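Local coordinates for protein piwi (Drosophila melanogaster, PDB 6KR6), which binds piRNAs and, in complex with them, silences transposable elements through transcriptional repression in the Drosophila germline, at residues A[62-67]-A[402-407]; A[711-716]-A[726-731]. One frame throughout, in Å; residues are numbered along the deposited sequence.

Contact 1 (A[62-67]-A[402-407]); sequences VPVMLQ and GRIIGQ
Val62 and Ile404 form an antiparallel hydrogen-bonded pair: Val62 N donates to Ile404 O, and Ile404 N to Val62 O, each at 2.9 Å. Val64 and Gly402 form the next such pair. Val64 N reaches Gly402 O at 2.9 Å, and Gly402 N reaches Val64 O at the same length. Between them, Pro63 faces Arg403 in a non-hydrogen-bonded pair. Proline has no N-H to give, and this pair needs none from it. Its CA lies 3.1 Å from Gly402 O, a CA-H...O contact.

The packing lies on the face of Val62, Val64 and Ile404. Ile404 CG1 is anti to the carbonyl carbon (chi1 -50°). With the chain extended beyond CG1, this carries CD1 out to Val64, whose CG1 it meets at 4.0 Å, while Ile404 CG1 lies beside Val64 CG2. The two side chains cross at about a right angle. Replacing Ile404 with an alanine removes CG1 and CD1, and is likely to leave both Val64 methyls without this apolar neighbour. Leu66 CD1 rests against the bare backbone of Gly402, 3.7 Å from its N. On the other face, Arg403 turns its guanidinium away from 62-67, and its NH2 bonds to Gln758 OE1.

The strand pairing is therefore backbone chemistry. It joins an N-terminal strand to the much later strand 392-405, and the side chains add one modest apolar patch.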
ATOM      1  N   VAL A  62     -18.647   9.128 -19.092  1.00110.23           N
ATOM      2  CA  VAL A  62     -19.803   9.887 -18.626  1.00107.16           C
ATOM      3  C   VAL A  62     -19.356  10.728 -17.426  1.00112.29           C
ATOM      4  O   VAL A  62     -18.966  10.150 -16.401  1.00115.13           O
ATOM      5  CB  VAL A  62     -20.966   8.963 -18.249  1.00110.03           C
ATOM      6  CG1 VAL A  62     -22.149   9.773 -17.744  1.00110.41           C
ATOM      7  CG2 VAL A  62     -21.369   8.108 -19.442  1.00115.17           C
ATOM      8  N   PRO A  63     -19.375  12.054 -17.517  1.00114.39           N
ATOM      9  CA  PRO A  63     -18.911  12.870 -16.388  1.00113.38           C
ATOM     10  C   PRO A  63     -19.931  12.920 -15.261  1.00115.19           C
ATOM     11  O   PRO A  63     -21.144  12.867 -15.479  1.00116.60           O
ATOM     12  CB  PRO A  63     -18.700  14.253 -17.014  1.00110.56           C
ATOM     13  CG  PRO A  63     -19.630  14.278 -18.174  1.00110.78           C
ATOM     14  CD  PRO A  63     -19.673  12.872 -18.705  1.00112.78           C
ATOM     15  N   VAL A  64     -19.412  13.028 -14.036  1.00114.27           N
ATOM     16  CA  VAL A  64     -20.211  13.065 -12.815  1.00113.71           C
ATOM     17  C   VAL A  64     -19.544  13.997 -11.810  1.00111.82           C
ATOM     18  O   VAL A  64     -18.394  14.413 -11.971  1.00105.56           O
ATOM     19  CB  VAL A  64     -20.400  11.666 -12.186  1.00108.99           C
ATOM     20  CG1 VAL A  64     -21.338  10.812 -13.028  1.00108.82           C
ATOM     21  CG2 VAL A  64     -19.054  10.979 -12.011  1.00106.27           C
ATOM     22  N   MET A  65     -20.294  14.320 -10.759  1.00116.79           N
ATOM     23  CA  MET A  65     -19.815  15.118  -9.640  1.00108.94           C
ATOM     24  C   MET A  65     -19.830  14.251  -8.389  1.00111.24           C
ATOM     25  O   MET A  65     -20.846  13.618  -8.083  1.00112.11           O
ATOM     26  CB  MET A  65     -20.680  16.365  -9.443  1.00108.31           C
ATOM     27  CG  MET A  65     -19.888  17.658  -9.320  1.00107.91           C
ATOM     28  SD  MET A  65     -18.805  17.953 -10.731  1.00117.65           S
ATOM     29  CE  MET A  65     -19.954  17.797 -12.096  1.00119.24           C
ATOM     30  N   LEU A  66     -18.710  14.226  -7.671  1.00106.92           N
ATOM     31  CA  LEU A  66     -18.491  13.241  -6.620  1.00107.18           C
ATOM     32  C   LEU A  66     -18.142  13.912  -5.300  1.00107.05           C
ATOM     33  O   LEU A  66     -17.319  14.832  -5.260  1.00105.32           O
ATOM     34  CB  LEU A  66     -17.369  12.272  -7.003  1.00103.66           C
ATOM     35  CG  LEU A  66     -17.457  11.578  -8.362  1.00100.13           C
ATOM     36  CD1 LEU A  66     -16.753  12.393  -9.439  1.00110.42           C
ATOM     37  CD2 LEU A  66     -16.867  10.186  -8.266  1.00 96.15           C
ATOM     38  N   GLN A  67     -18.764  13.428  -4.224  1.00108.10           N
ATOM     39  CA  GLN A  67     -18.421  13.857  -2.874  1.00107.17           C
ATOM     40  C   GLN A  67     -17.036  13.349  -2.489  1.00 99.50           C
ATOM     41  O   GLN A  67     -16.618  12.263  -2.895  1.00 97.02           O
ATOM     42  CB  GLN A  67     -19.449  13.341  -1.866  1.00109.26           C
ATOM     43  CG  GLN A  67     -20.617  14.271  -1.613  1.00110.35           C
ATOM     44  CD  GLN A  67     -21.784  14.012  -2.540  1.00113.06           C
ATOM     45  OE1 GLN A  67     -21.698  13.192  -3.454  1.00110.65           O
ATOM     46  NE2 GLN A  67     -22.889  14.708  -2.304  1.00111.96           N
ATOM     47  N   GLY A 402     -15.494  14.306 -12.331  1.00117.70           N
ATOM     48  CA  GLY A 402     -14.834  13.096 -12.767  1.00109.26           C
ATOM     49  C   GLY A 402     -15.586  12.500 -13.935  1.00109.32           C
ATOM     50  O   GLY A 402     -16.583  13.054 -14.397  1.00113.15           O
ATOM     51  N   ARG A 403     -15.111  11.352 -14.407  1.00102.92           N
ATOM     52  CA  ARG A 403     -15.755  10.664 -15.514  1.00 98.51           C
ATOM     53  C   ARG A 403     -15.710   9.161 -15.276  1.00 96.62           C
ATOM     54  O   ARG A 403     -14.779   8.639 -14.656  1.00 94.31           O
ATOM     55  CB  ARG A 403     -15.098  11.024 -16.856  1.00100.46           C
ATOM     56  CG  ARG A 403     -14.376   9.880 -17.546  1.00103.05           C
ATOM     57  CD  ARG A 403     -13.762  10.333 -18.858  1.00111.62           C
ATOM     58  NE  ARG A 403     -12.507  11.051 -18.662  1.00106.60           N
ATOM     59  CZ  ARG A 403     -11.306  10.498 -18.802  1.00102.09           C
ATOM     60  NH1 ARG A 403     -11.200   9.222 -19.143  1.00 87.83           N
ATOM     61  NH2 ARG A 403     -10.213  11.222 -18.604  1.00103.41           N
ATOM     62  N   ILE A 404     -16.737   8.475 -15.767  1.00100.08           N
ATOM     63  CA  ILE A 404     -16.866   7.029 -15.649  1.00 97.24           C
ATOM     64  C   ILE A 404     -16.591   6.426 -17.020  1.00103.86           C
ATOM     65  O   ILE A 404     -17.232   6.800 -18.012  1.00105.56           O
ATOM     66  CB  ILE A 404     -18.257   6.628 -15.134  1.00 92.61           C
ATOM     67  CG1 ILE A 404     -18.604   7.422 -13.873  1.00 93.67           C
ATOM     68  CG2 ILE A 404     -18.311   5.139 -14.847  1.00 91.81           C
ATOM     69  CD1 ILE A 404     -19.972   7.095 -13.303  1.00 90.51           C
ATOM     70  N   ILE A 405     -15.633   5.500 -17.073  1.00100.06           N
ATOM     71  CA  ILE A 405     -15.284   4.841 -18.324  1.00 94.45           C
ATOM     72  C   ILE A 405     -16.411   3.905 -18.737  1.00 95.70           C
ATOM     73  O   ILE A 405     -17.050   3.261 -17.895  1.00 92.92           O
ATOM     74  CB  ILE A 405     -13.956   4.075 -18.172  1.00 91.13           C
ATOM     75  CG1 ILE A 405     -12.854   4.999 -17.652  1.00 84.03           C
ATOM     76  CG2 ILE A 405     -13.531   3.456 -19.495  1.00 94.43           C
ATOM     77  CD1 ILE A 405     -12.344   5.981 -18.676  1.00 89.91           C
ATOM     78  N   GLY A 406     -16.666   3.831 -20.042  1.00 96.26           N
ATOM     79  CA  GLY A 406     -17.671   2.917 -20.542  1.00100.07           C
ATOM     80  C   GLY A 406     -17.289   1.467 -20.313  1.00101.64           C
ATOM     81  O   GLY A 406     -16.120   1.116 -20.149  1.00 97.26           O
ATOM     82  N   GLN A 407     -18.312   0.613 -20.297  1.00103.35           N
ATOM     83  CA  GLN A 407     -18.093  -0.811 -20.089  1.00 93.33           C
ATOM     84  C   GLN A 407     -17.220  -1.384 -21.197  1.00 95.79           C
ATOM     85  O   GLN A 407     -17.340  -1.007 -22.365  1.00 97.58           O
ATOM     86  CB  GLN A 407     -19.428  -1.554 -20.042  1.00 92.28           C
ATOM     87  CG  GLN A 407     -20.371  -1.086 -18.950  1.00103.80           C
ATOM     88  CD  GLN A 407     -21.696  -1.818 -18.984  1.00101.55           C
ATOM     89  OE1 GLN A 407     -22.657  -1.421 -18.324  1.00110.32           O
ATOM     90  NE2 GLN A 407     -21.755  -2.895 -19.756  1.00 99.59           N
TER

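Contact 2 (A[711-716]-A[726-731]); sequences GTIVDD and FYLVSQ
Ile713 and Leu728 meet on one face of a beta hairpin made by strands 712-714 and 725-729 in the Piwi domain. They form a non-hydrogen-bonded antiparallel pair. Leu728 CG is anti to the backbone N (chi1 166°), which swings CD1 toward the partner strand. CD1 comes to 3.6 Å from Ile713 CG1 and also touches Ile713 CD1. The two side chains lie obliquely to each other rather than in line. Helix 754-764 covers this face: Ile713 rests on Gln758 and Leu728 on Tyr762.

The other face carries Thr712, Val714, Tyr727 and Val729. Val714 stands beside Tyr727, with their CB atoms 4.4 Å apart. Tyr727 CG lies anti to the carbonyl carbon, and its OH makes a weak hydrogen bond to Arg209 NH1. Phe701 packs against Val714, Tyr727 and Val729. Thr712 OG1 hydrogen-bonds to Pro709 O.

The CB of Phe726 is directed toward 711-716 and lies 3.6 Å from Val714 O. Its CG sits between the backbone N and the carbonyl carbon (chi1 61°), and the ring meets that of Tyr743, with the planes about 25° apart.

Backbone bonds hold these side chains in register. Tyr727 N donates to Val714 O at 3.0 Å, and Val714 N returns a longer bond to Tyr727 O. Val729 N donates to Thr712 O at 2.9 Å.

At the start of the hairpin the pairing changes to a G1 beta bulge. Gly711, with a positive phi, and Thr712 both face Val729. Gly711 N donates almost head-on to Val729 O, while Thr712 N reaches the same Val729 O by a weak bond of 3.4 Å.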
ATOM      1  N   GLY A 711     -14.876   2.004 -13.067  1.00 78.80           N
ATOM      2  CA  GLY A 711     -14.581   2.865 -14.193  1.00 76.55           C
ATOM      3  C   GLY A 711     -14.537   4.344 -13.880  1.00 83.54           C
ATOM      4  O   GLY A 711     -14.280   5.142 -14.788  1.00 89.65           O
ATOM      5  N   THR A 712     -14.774   4.737 -12.631  1.00 82.67           N
ATOM      6  CA  THR A 712     -14.770   6.145 -12.268  1.00 83.39           C
ATOM      7  C   THR A 712     -13.342   6.668 -12.197  1.00 86.15           C
ATOM      8  O   THR A 712     -12.425   5.958 -11.773  1.00 84.02           O
ATOM      9  CB  THR A 712     -15.474   6.352 -10.926  1.00 83.86           C
ATOM     10  OG1 THR A 712     -16.694   5.602 -10.906  1.00 89.30           O
ATOM     11  CG2 THR A 712     -15.797   7.821 -10.720  1.00 89.35           C
ATOM     12  N   ILE A 713     -13.153   7.919 -12.615  1.00 85.45           N
ATOM     13  CA  ILE A 713     -11.822   8.505 -12.742  1.00 84.26           C
ATOM     14  C   ILE A 713     -11.858   9.954 -12.280  1.00 87.94           C
ATOM     15  O   ILE A 713     -12.721  10.729 -12.706  1.00 94.55           O
ATOM     16  CB  ILE A 713     -11.299   8.417 -14.190  1.00 86.25           C
ATOM     17  CG1 ILE A 713     -10.894   6.980 -14.516  1.00 79.05           C
ATOM     18  CG2 ILE A 713     -10.134   9.374 -14.407  1.00 83.43           C
ATOM     19  CD1 ILE A 713     -10.205   6.827 -15.840  1.00 82.84           C
ATOM     20  N   VAL A 714     -10.916  10.318 -11.415  1.00 85.78           N
ATOM     21  CA  VAL A 714     -10.657  11.703 -11.036  1.00 94.63           C
ATOM     22  C   VAL A 714      -9.280  12.067 -11.573  1.00 92.69           C
ATOM     23  O   VAL A 714      -8.287  11.415 -11.231  1.00 89.56           O
ATOM     24  CB  VAL A 714     -10.721  11.897  -9.513  1.00 92.64           C
ATOM     25  CG1 VAL A 714     -10.441  13.347  -9.152  1.00 97.76           C
ATOM     26  CG2 VAL A 714     -12.068  11.450  -8.969  1.00 94.17           C
ATOM     27  N   ASP A 715      -9.210  13.098 -12.417  1.00103.12           N
ATOM     28  CA  ASP A 715      -7.943  13.505 -13.020  1.00108.63           C
ATOM     29  C   ASP A 715      -7.668  14.976 -12.727  1.00115.99           C
ATOM     30  O   ASP A 715      -8.409  15.857 -13.176  1.00122.80           O
ATOM     31  CB  ASP A 715      -7.920  13.226 -14.529  1.00104.33           C
ATOM     32  CG  ASP A 715      -8.975  14.003 -15.295  1.00112.84           C
ATOM     33  OD1 ASP A 715     -10.123  14.094 -14.812  1.00117.01           O
ATOM     34  OD2 ASP A 715      -8.649  14.524 -16.384  1.00110.63           O
ATOM     35  N   ASP A 716      -6.613  15.225 -11.945  1.00116.82           N
ATOM     36  CA  ASP A 716      -5.994  16.547 -11.807  1.00125.20           C
ATOM     37  C   ASP A 716      -6.937  17.578 -11.181  1.00126.12           C
ATOM     38  O   ASP A 716      -7.160  18.661 -11.728  1.00122.35           O
ATOM     39  CB  ASP A 716      -5.457  17.034 -13.156  1.00128.35           C
ATOM     40  CG  ASP A 716      -4.174  16.330 -13.557  1.00125.06           C
ATOM     41  OD1 ASP A 716      -3.271  16.203 -12.701  1.00125.33           O
ATOM     42  OD2 ASP A 716      -4.069  15.897 -14.724  1.00116.85           O
ATOM     43  N   PHE A 726      -3.404  10.241 -11.767  1.00 85.19           N
ATOM     44  CA  PHE A 726      -4.856  10.236 -11.652  1.00 80.93           C
ATOM     45  C   PHE A 726      -5.278   9.154 -10.668  1.00 80.06           C
ATOM     46  O   PHE A 726      -4.467   8.350 -10.201  1.00 80.94           O
ATOM     47  CB  PHE A 726      -5.526  10.027 -13.017  1.00 78.61           C
ATOM     48  CG  PHE A 726      -5.177   8.721 -13.681  1.00 87.35           C
ATOM     49  CD1 PHE A 726      -4.076   8.627 -14.517  1.00 82.77           C
ATOM     50  CD2 PHE A 726      -5.958   7.593 -13.483  1.00 82.26           C
ATOM     51  CE1 PHE A 726      -3.755   7.431 -15.134  1.00 73.72           C
ATOM     52  CE2 PHE A 726      -5.642   6.396 -14.096  1.00 76.64           C
ATOM     53  CZ  PHE A 726      -4.539   6.315 -14.924  1.00 71.95           C
ATOM     54  N   TYR A 727      -6.568   9.160 -10.351  1.00 78.45           N
ATOM     55  CA  TYR A 727      -7.199   8.126  -9.547  1.00 78.77           C
ATOM     56  C   TYR A 727      -8.165   7.331 -10.415  1.00 76.84           C
ATOM     57  O   TYR A 727      -8.746   7.855 -11.370  1.00 79.03           O
ATOM     58  CB  TYR A 727      -7.954   8.721  -8.353  1.00 75.93           C
ATOM     59  CG  TYR A 727      -7.082   9.432  -7.342  1.00 81.24           C
ATOM     60  CD1 TYR A 727      -6.278   8.717  -6.463  1.00 77.24           C
ATOM     61  CD2 TYR A 727      -7.081  10.818  -7.252  1.00 83.11           C
ATOM     62  CE1 TYR A 727      -5.486   9.365  -5.531  1.00 85.20           C
ATOM     63  CE2 TYR A 727      -6.294  11.474  -6.323  1.00 85.36           C
ATOM     64  CZ  TYR A 727      -5.499  10.744  -5.466  1.00 85.93           C
ATOM     65  OH  TYR A 727      -4.715  11.396  -4.543  1.00 84.75           O
ATOM     66  N   LEU A 728      -8.333   6.059 -10.072  1.00 68.06           N
ATOM     67  CA  LEU A 728      -9.246   5.184 -10.790  1.00 65.95           C
ATOM     68  C   LEU A 728      -9.885   4.217  -9.807  1.00 73.19           C
ATOM     69  O   LEU A 728      -9.200   3.646  -8.953  1.00 80.48           O
ATOM     70  CB  LEU A 728      -8.525   4.413 -11.902  1.00 75.19           C
ATOM     71  CG  LEU A 728      -9.241   3.217 -12.540  1.00 76.47           C
ATOM     72  CD1 LEU A 728     -10.452   3.658 -13.343  1.00 72.37           C
ATOM     73  CD2 LEU A 728      -8.288   2.404 -13.411  1.00 66.54           C
ATOM     74  N   VAL A 729     -11.197   4.058  -9.921  1.00 73.29           N
ATOM     75  CA  VAL A 729     -11.933   3.014  -9.224  1.00 81.66           C
ATOM     76  C   VAL A 729     -12.287   1.964 -10.265  1.00 77.17           C
ATOM     77  O   VAL A 729     -13.055   2.230 -11.195  1.00 75.37           O
ATOM     78  CB  VAL A 729     -13.183   3.564  -8.526  1.00 81.52           C
ATOM     79  CG1 VAL A 729     -14.136   2.429  -8.180  1.00 85.06           C
ATOM     80  CG2 VAL A 729     -12.794   4.329  -7.273  1.00 68.99           C
ATOM     81  N   SER A 730     -11.708   0.778 -10.127  1.00 81.10           N
ATOM     82  CA  SER A 730     -11.919  -0.307 -11.074  1.00 86.58           C
ATOM     83  C   SER A 730     -12.703  -1.470 -10.494  1.00 88.85           C
ATOM     84  O   SER A 730     -13.498  -2.084 -11.205  1.00 88.12           O
ATOM     85  CB  SER A 730     -10.571  -0.818 -11.593  1.00 82.88           C
ATOM     86  OG  SER A 730      -9.716  -1.167 -10.518  1.00 81.95           O
ATOM     87  N   GLN A 731     -12.509  -1.786  -9.218  1.00 93.48           N
ATOM     88  CA  GLN A 731     -13.157  -2.922  -8.577  1.00 95.52           C
ATOM     89  C   GLN A 731     -14.225  -2.413  -7.618  1.00 98.67           C
ATOM     90  O   GLN A 731     -13.908  -1.731  -6.638  1.00105.33           O
ATOM     91  CB  GLN A 731     -12.135  -3.781  -7.834  1.00 89.46           C
ATOM     92  CG  GLN A 731     -12.718  -5.012  -7.162  1.00 91.05           C
ATOM     93  CD  GLN A 731     -11.675  -5.798  -6.392  1.00 95.40           C
ATOM     94  OE1 GLN A 731     -11.211  -5.366  -5.336  1.00102.15           O
ATOM     95  NE2 GLN A 731     -11.294  -6.955  -6.920  1.00 85.25           N
TER

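How the contacts relate
Both segments of contact 1 precede those of contact 2 in the chain. The centres of the two contacts are 8 Å apart. Strands 61-68, 392-405, 712-714 and 725-729 lie side by side in that order, each antiparallel to the next. Strands 392-405 and 712-714 join the contacts. Ile405 N probably bonds to Gly711 O, and Arg403 N to Ile713 O. Leu66 also packs on Thr712, and Ile405 on Ile713. Helix 754-764 touches both contacts through Gln758 and Tyr762. The N-terminal strand 61-68 and strand 392-405 are thus built onto a hairpin of the Piwi domain, tying distant parts of the chain together.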